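PDZ domain protein (Parabacteroides distasonis, PDB 4L8N) is of unknown function but probably binds metal ions and joins PDZ domains to a DUF4136 domain. Local coordinates at residues Trp390-Phe393 and Lys394-Gln397; Ser359-Lys362 and Arg363-Thr366; Lys252-Pro255 and Gly256-Leu259. All blocks are in the same frame, centred on the assembly; numbering follows the deposited sequence.

How the interactions relate
Interactions 1 and 2 are neighbours: their centres lie about 18 Å apart and they touch where Trp390 CH2 packs against Phe364 CZ at 3.8 Å, which ties the loop before helix 395-402 to helix 354-367, the preceding helix in the chain. Both also use Tyr117, whose carbonyl takes Trp390 NE1 and whose ring meets Phe364. Interaction 3, a turn in the DUF4136 region, lies on the opposite side of the chain's centre, its centre about 58 Å from that of interaction 1 and about 61 Å from that of interaction 2. None is near the magnesium ligands Glu239 and Asp270. A 2-methyl-2,4-pentanediol molecule, probably from the crystallisation liquor, lies about 4 Å from the Tyr361 side chain in interaction 2.

Interaction 1. Residues Trp390-Phe393 and Lys394-Gln397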
loop_
_atom_site.group_PDB
_atom_site.type_symbol
_atom_site.label_atom_id
_atom_site.label_comp_id
_atom_site.label_asym_id
_atom_site.label_seq_id
_atom_site.Cartn_x
_atom_site.Cartn_y
_atom_site.Cartn_z
ATOM N N TRP A 390 -20.270 -30.704 1.673
ATOM C CA TRP A 390 -21.549 -31.375 1.642
ATOM C C TRP A 390 -22.564 -30.580 2.455
ATOM O O TRP A 390 -22.199 -29.876 3.403
ATOM C CB TRP A 390 -21.405 -32.789 2.218
ATOM C CG TRP A 390 -20.487 -33.700 1.456
ATOM C CD1 TRP A 390 -19.347 -34.283 1.917
ATOM C CD2 TRP A 390 -20.672 -34.176 0.116
ATOM N NE1 TRP A 390 -18.812 -35.106 0.953
ATOM C CE2 TRP A 390 -19.594 -35.046 -0.171
ATOM C CE3 TRP A 390 -21.657 -33.965 -0.867
ATOM C CZ2 TRP A 390 -19.485 -35.727 -1.393
ATOM C CZ3 TRP A 390 -21.538 -34.629 -2.079
ATOM C CH2 TRP A 390 -20.458 -35.491 -2.336
ATOM N N ASP A 391 -23.821 -30.673 2.083
ATOM C CA ASP A 391 -24.878 -30.010 2.814
ATOM C C ASP A 391 -25.119 -30.859 4.052
ATOM O O ASP A 391 -25.307 -32.079 3.937
ATOM C CB ASP A 391 -26.114 -29.879 1.905
ATOM C CG ASP A 391 -27.338 -29.203 2.493
ATOM O OD1 ASP A 391 -27.858 -29.704 3.513
ATOM O OD2 ASP A 391 -27.851 -28.253 1.859
ATOM N N VAL A 392 -25.069 -30.224 5.233
ATOM C CA VAL A 392 -25.229 -30.872 6.535
ATOM C C VAL A 392 -26.588 -31.615 6.686
ATOM O O VAL A 392 -26.650 -32.564 7.461
ATOM C CB VAL A 392 -24.987 -29.879 7.695
ATOM C CG1 VAL A 392 -24.870 -30.623 9.026
ATOM C CG2 VAL A 392 -23.708 -29.070 7.455
ATOM N N PHE A 393 -27.631 -31.269 5.927
ATOM C CA PHE A 393 -28.925 -31.968 6.061
ATOM C C PHE A 393 -29.060 -33.151 5.058
ATOM O O PHE A 393 -30.094 -33.826 5.028
ATOM C CB PHE A 393 -30.109 -30.972 5.921
ATOM C CG PHE A 393 -29.952 -29.775 6.830
ATOM C CD1 PHE A 393 -30.164 -29.889 8.202
ATOM C CD2 PHE A 393 -29.479 -28.561 6.334
ATOM C CE1 PHE A 393 -29.926 -28.802 9.059
ATOM C CE2 PHE A 393 -29.242 -27.476 7.190
ATOM C CZ PHE A 393 -29.472 -27.602 8.546
ATOM N N LYS A 394 -27.998 -33.434 4.285
ATOM C CA LYS A 394 -28.048 -34.470 3.263
ATOM C C LYS A 394 -26.995 -35.586 3.441
ATOM O O LYS A 394 -26.845 -36.395 2.521
ATOM C CB LYS A 394 -27.903 -33.813 1.884
ATOM C CG LYS A 394 -29.189 -33.173 1.399
ATOM C CD LYS A 394 -28.903 -32.033 0.449
ATOM C CE LYS A 394 -30.153 -31.329 -0.020
ATOM N NZ LYS A 394 -29.872 -30.431 -1.170
ATOM N N TYR A 395 -26.344 -35.690 4.632
ATOM C CA TYR A 395 -25.308 -36.707 4.923
ATOM C C TYR A 395 -25.789 -38.143 4.714
ATOM O O TYR A 395 -25.042 -38.912 4.096
ATOM C CB TYR A 395 -24.726 -36.589 6.339
ATOM C CG TYR A 395 -23.718 -35.485 6.553
ATOM C CD1 TYR A 395 -23.578 -34.449 5.628
ATOM C CD2 TYR A 395 -22.941 -35.439 7.710
ATOM C CE1 TYR A 395 -22.652 -33.419 5.828
ATOM C CE2 TYR A 395 -22.051 -34.388 7.946
ATOM C CZ TYR A 395 -21.914 -33.377 7.002
ATOM O OH TYR A 395 -21.037 -32.350 7.225
ATOM N N PRO A 396 -27.013 -38.534 5.172
ATOM C CA PRO A 396 -27.466 -39.916 4.946
ATOM C C PRO A 396 -27.532 -40.283 3.459
ATOM O O PRO A 396 -27.134 -41.395 3.096
ATOM C CB PRO A 396 -28.856 -39.927 5.586
ATOM C CG PRO A 396 -28.799 -38.854 6.621
ATOM C CD PRO A 396 -28.016 -37.782 5.960
ATOM N N GLN A 397 -27.974 -39.335 2.604
ATOM C CA GLN A 397 -28.101 -39.515 1.153
ATOM C C GLN A 397 -26.723 -39.569 0.461
ATOM O O GLN A 397 -26.559 -40.329 -0.491
ATOM C CB GLN A 397 -28.970 -38.405 0.551
ATOM C CG GLN A 397 -30.403 -38.389 1.109
ATOM C CD GLN A 397 -30.620 -37.305 2.153
ATOM O OE1 GLN A 397 -30.323 -37.462 3.346
ATOM N NE2 GLN A 397 -31.175 -36.180 1.726
HETATM O O HOH W 1 -20.449 -30.631 5.479
#
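A single water closes a ring between Trp390 and Tyr395: it accepts from Tyr395 OH at a short 2.5 Å and donates to Trp390 O at 2.8 Å. The water sits at the edge of the phenol ring, in its plane, and links the Tyr395 hydroxyl to the backbone five residues earlier. Beside this bridge Tyr395 CE1 comes 3.9 Å from Trp390 CB, while the indole itself leads away. Tyr395 CG lies anti to its own carbonyl carbon (chi1 -77°), which folds the ring back along the preceding loop. There Val392 O stands over one face, offset toward the rim, and Asp391 O approaches Tyr395 CD1 obliquely at 3.4 Å. The loop between these two aromatic residues is an Asx turn overlapping a backbone turn: Asp391 OD1 takes the N-H of Phe393 at 2.9 Å (153°), nearly along the carboxylate C-O axis, and Asp391 O takes Lys394 N at 3.0 Å (158°). Asp391 thus binds two successive amides, one with its side chain and one with its backbone, and Lys394 follows as the N-cap residue of helix 395-402. The aspartate and lysine side chains cross obliquely, with the extended lysine chain laying Lys394 CD 3.8 Å from Asp391 CB. Their charged ends stay beyond salt-bridge distance, Asp391 OD2 to Lys394 NZ 4.2 Å, and the ammonium is instead hydrogen-bonded to Gln370 O. Trp390 is fixed from outside the loop, its NE1 bonded to Tyr117 O, its backbone N to Glu120 and its ring in a cation-pi contact with Arg372. Tyr420 meets both aromatic side chains, its ring inclined to that of Trp390 and edge-to-face with Tyr395.

Interaction 2. Residues Ser359-Lys362 and Arg363-Thr366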
loop_
_atom_site.group_PDB
_atom_site.type_symbol
_atom_site.label_atom_id
_atom_site.label_comp_id
_atom_site.label_asym_id
_atom_site.label_seq_id
_atom_site.Cartn_x
_atom_site.Cartn_y
_atom_site.Cartn_z
ATOM N N SER A 359 -13.465 -43.141 -13.890
ATOM C CA SER A 359 -14.791 -42.894 -14.475
ATOM C C SER A 359 -15.916 -43.026 -13.434
ATOM O O SER A 359 -16.779 -42.147 -13.357
ATOM C CB SER A 359 -15.053 -43.854 -15.634
ATOM O OG SER A 359 -14.048 -43.707 -16.622
ATOM N N ALA A 360 -15.889 -44.122 -12.640
ATOM C CA ALA A 360 -16.852 -44.425 -11.580
ATOM C C ALA A 360 -16.917 -43.294 -10.528
ATOM O O ALA A 360 -18.010 -42.956 -10.066
ATOM C CB ALA A 360 -16.491 -45.746 -10.923
ATOM N N TYR A 361 -15.758 -42.680 -10.212
ATOM C CA TYR A 361 -15.616 -41.570 -9.268
ATOM C C TYR A 361 -16.225 -40.284 -9.844
ATOM O O TYR A 361 -16.949 -39.579 -9.135
ATOM C CB TYR A 361 -14.126 -41.364 -8.910
ATOM C CG TYR A 361 -13.848 -40.207 -7.976
ATOM C CD1 TYR A 361 -14.319 -40.213 -6.665
ATOM C CD2 TYR A 361 -13.076 -39.126 -8.386
ATOM C CE1 TYR A 361 -14.030 -39.168 -5.787
ATOM C CE2 TYR A 361 -12.785 -38.075 -7.521
ATOM C CZ TYR A 361 -13.265 -38.100 -6.222
ATOM O OH TYR A 361 -13.005 -37.057 -5.369
ATOM N N LYS A 362 -15.925 -39.984 -11.130
ATOM C CA LYS A 362 -16.444 -38.821 -11.865
ATOM C C LYS A 362 -17.976 -38.885 -11.936
ATOM O O LYS A 362 -18.631 -37.848 -11.876
ATOM C CB LYS A 362 -15.844 -38.741 -13.288
ATOM C CG LYS A 362 -14.366 -38.371 -13.339
ATOM C CD LYS A 362 -13.898 -38.157 -14.770
ATOM C CE LYS A 362 -12.434 -38.488 -14.953
ATOM N NZ LYS A 362 -12.225 -39.932 -15.256
ATOM N N ARG A 363 -18.534 -40.101 -12.029
ATOM C CA ARG A 363 -19.974 -40.342 -12.049
ATOM C C ARG A 363 -20.600 -39.989 -10.701
ATOM O O ARG A 363 -21.677 -39.391 -10.688
ATOM C CB ARG A 363 -20.281 -41.790 -12.418
ATOM C CG ARG A 363 -20.284 -42.035 -13.917
ATOM C CD ARG A 363 -20.544 -43.489 -14.211
ATOM N NE ARG A 363 -19.314 -44.172 -14.616
ATOM C CZ ARG A 363 -18.962 -45.392 -14.211
ATOM N NH1 ARG A 363 -19.735 -46.071 -13.366
ATOM N NH2 ARG A 363 -17.823 -45.934 -14.631
ATOM N N PHE A 364 -19.906 -40.325 -9.572
ATOM C CA PHE A 364 -20.323 -40.022 -8.191
ATOM C C PHE A 364 -20.376 -38.505 -7.934
ATOM O O PHE A 364 -21.278 -38.042 -7.245
ATOM C CB PHE A 364 -19.383 -40.695 -7.147
ATOM C CG PHE A 364 -19.459 -40.148 -5.731
ATOM C CD1 PHE A 364 -20.502 -40.506 -4.881
ATOM C CD2 PHE A 364 -18.497 -39.260 -5.257
ATOM C CE1 PHE A 364 -20.596 -39.969 -3.597
ATOM C CE2 PHE A 364 -18.586 -38.733 -3.963
ATOM C CZ PHE A 364 -19.628 -39.103 -3.141
ATOM N N ILE A 365 -19.395 -37.750 -8.432
ATOM C CA ILE A 365 -19.356 -36.312 -8.191
ATOM C C ILE A 365 -20.509 -35.643 -8.906
ATOM O O ILE A 365 -21.142 -34.762 -8.333
ATOM C CB ILE A 365 -17.986 -35.720 -8.568
ATOM C CG1 ILE A 365 -16.915 -36.274 -7.612
ATOM C CG2 ILE A 365 -18.008 -34.194 -8.526
ATOM C CD1 ILE A 365 -15.696 -36.485 -8.251
ATOM N N THR A 366 -20.801 -36.107 -10.129
ATOM C CA THR A 366 -21.868 -35.651 -11.011
ATOM C C THR A 366 -23.229 -35.841 -10.314
ATOM O O THR A 366 -23.989 -34.882 -10.137
ATOM C CB THR A 366 -21.758 -36.463 -12.348
ATOM O OG1 THR A 366 -20.696 -35.930 -13.143
ATOM C CG2 THR A 366 -23.057 -36.489 -13.165
#
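Ser359 O accepts Arg363 N at 3.0 Å, one of the i to i+4 backbone bonds of the helix, while Ser359 CB touches Arg363 NH2 at 3.6 Å. Ala360 follows under the same arginine: the chain of Arg363 bends at chi3 (-105°), laying one guanidinium face over Ala360 CA, which lies 3.4 Å from the plane and beneath its centre. The guanidinium is held there by a salt bridge from Arg363 NH1 to Asp406. Tyr361 has CG anti to the backbone N (chi1 178°), which swings the ring to where Ile365 CD1 lies over one face in a CH-pi contact, 3.6 Å from the Tyr361 centroid and 20° off the normal. Phe364 CD2 approaches the same ring obliquely and more distantly. Lys362 O carries two donors from Thr366, the amide N at 3.3 Å and the hydroxyl OG1 at 3.1 Å, which reach it from opposite faces of the carbonyl plane; the second bond folds the threonine hydroxyl back onto the helix. Helix 354-367 turns its aromatic side toward the segment linking helix 107-113 to strand 123-135: Tyr361 meets Tyr114 and Tyr117 edge-to-face and its OH bonds Met116 N, while Phe364 also meets Tyr117.

Interaction 3. Residues Lys252-Pro255 and Gly256-Leu259; sequences KDIP and GRVL
Arg257 doubles back over Ile254, the residue at the other end of a type II beta turn closed by Arg257 N to Ile254 O at 3.2 Å (160°). Arg257 CB rests 3.2 Å from that same Ile254 O. The chain runs out with CG anti to the backbone N, and CD passes Ile254 CD1. A bend at chi3 (63°) then carries Arg257 NE to 3.8 Å from Ile254 CB. The guanidinium lies flat against the isoleucine: Ile254 CD1 sits over one face, offset toward the rim, 3.3 Å from Arg257 NH1. Arg257 NH2 reaches Asp253 CB at 3.4 Å, but Asp253 OD1, 4.0 Å from NH2, lies well out of the plane and has only charge to offer. The salt bridges are made outside the turn, NH2 with Asp250 and NH1 with Asp138. A methionine in place of Arg257 would probably leave both these carboxylates without their cationic mate and uncouple the turn from Asp138. Gly256, at the third position, has a positive phi (96°) at which a CB would clash with Pro255 O. Ile254 also packs on Pro255 of the second subunit. The turn lies in the loop joining strands 240-250 and 258-268, antiparallel neighbours in the large mixed sheet, with strand 123-135 on the other side of 258-268.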
loop_
_atom_site.group_PDB
_atom_site.type_symbol
_atom_site.label_atom_id
_atom_site.label_comp_id
_atom_site.label_asym_id
_atom_site.label_seq_id
_atom_site.Cartn_x
_atom_site.Cartn_y
_atom_site.Cartn_z
ATOM N N LYS A 252 22.021 -3.834 20.222
ATOM C CA LYS A 252 23.435 -4.155 20.417
ATOM C C LYS A 252 24.390 -3.779 19.253
ATOM O O LYS A 252 25.425 -3.202 19.547
ATOM C CB LYS A 252 23.612 -5.645 20.788
ATOM C CG LYS A 252 23.022 -6.653 19.802
ATOM C CD LYS A 252 23.411 -8.087 20.143
ATOM C CE LYS A 252 24.463 -8.669 19.233
ATOM N NZ LYS A 252 24.876 -10.035 19.666
ATOM N N ASP A 253 24.093 -4.117 17.977
ATOM C CA ASP A 253 25.018 -3.877 16.858
ATOM C C ASP A 253 25.093 -2.404 16.496
ATOM O O ASP A 253 26.198 -1.884 16.444
ATOM C CB ASP A 253 24.660 -4.723 15.625
ATOM C CG ASP A 253 25.831 -5.107 14.744
ATOM O OD1 ASP A 253 26.433 -4.201 14.122
ATOM O OD2 ASP A 253 26.127 -6.320 14.649
ATOM N N ILE A 254 23.946 -1.757 16.180
ATOM C CA ILE A 254 23.779 -0.319 15.868
ATOM C C ILE A 254 22.505 0.080 16.618
ATOM O O ILE A 254 21.408 -0.053 16.071
ATOM C CB ILE A 254 23.750 0.017 14.334
ATOM C CG1 ILE A 254 25.052 -0.410 13.622
ATOM C CG2 ILE A 254 23.464 1.500 14.087
ATOM C CD1 ILE A 254 24.931 -0.656 12.124
ATOM N N PRO A 255 22.605 0.415 17.919
ATOM C CA PRO A 255 21.388 0.680 18.709
ATOM C C PRO A 255 20.432 1.688 18.071
ATOM O O PRO A 255 20.876 2.715 17.581
ATOM C CB PRO A 255 21.953 1.218 20.031
ATOM C CG PRO A 255 23.278 0.551 20.155
ATOM C CD PRO A 255 23.820 0.514 18.760
ATOM N N GLY A 256 19.146 1.362 18.045
ATOM C CA GLY A 256 18.117 2.238 17.493
ATOM C C GLY A 256 17.743 1.952 16.053
ATOM O O GLY A 256 16.697 2.413 15.589
ATOM N N ARG A 257 18.605 1.201 15.332
ATOM C CA ARG A 257 18.394 0.771 13.943
ATOM C C ARG A 257 17.250 -0.222 13.893
ATOM O O ARG A 257 17.260 -1.210 14.630
ATOM C CB ARG A 257 19.688 0.132 13.377
ATOM C CG ARG A 257 19.565 -0.514 11.998
ATOM C CD ARG A 257 20.872 -1.141 11.539
ATOM N NE ARG A 257 21.294 -2.237 12.416
ATOM C CZ ARG A 257 22.257 -3.113 12.141
ATOM N NH1 ARG A 257 22.939 -3.029 11.007
ATOM N NH2 ARG A 257 22.553 -4.073 13.003
ATOM N N VAL A 258 16.253 0.047 13.036
ATOM C CA VAL A 258 15.137 -0.869 12.841
ATOM C C VAL A 258 15.632 -1.958 11.901
ATOM O O VAL A 258 16.045 -1.667 10.768
ATOM C CB VAL A 258 13.850 -0.173 12.335
ATOM C CG1 VAL A 258 12.761 -1.204 12.042
ATOM C CG2 VAL A 258 13.360 0.854 13.349
ATOM N N LEU A 259 15.663 -3.203 12.407
ATOM C CA LEU A 259 16.142 -4.366 11.655
ATOM C C LEU A 259 15.077 -4.879 10.708
ATOM O O LEU A 259 15.360 -5.184 9.549
ATOM C CB LEU A 259 16.568 -5.508 12.597
ATOM C CG LEU A 259 17.663 -5.224 13.621
ATOM C CD1 LEU A 259 17.775 -6.365 14.567
ATOM C CD2 LEU A 259 19.024 -5.056 12.959
#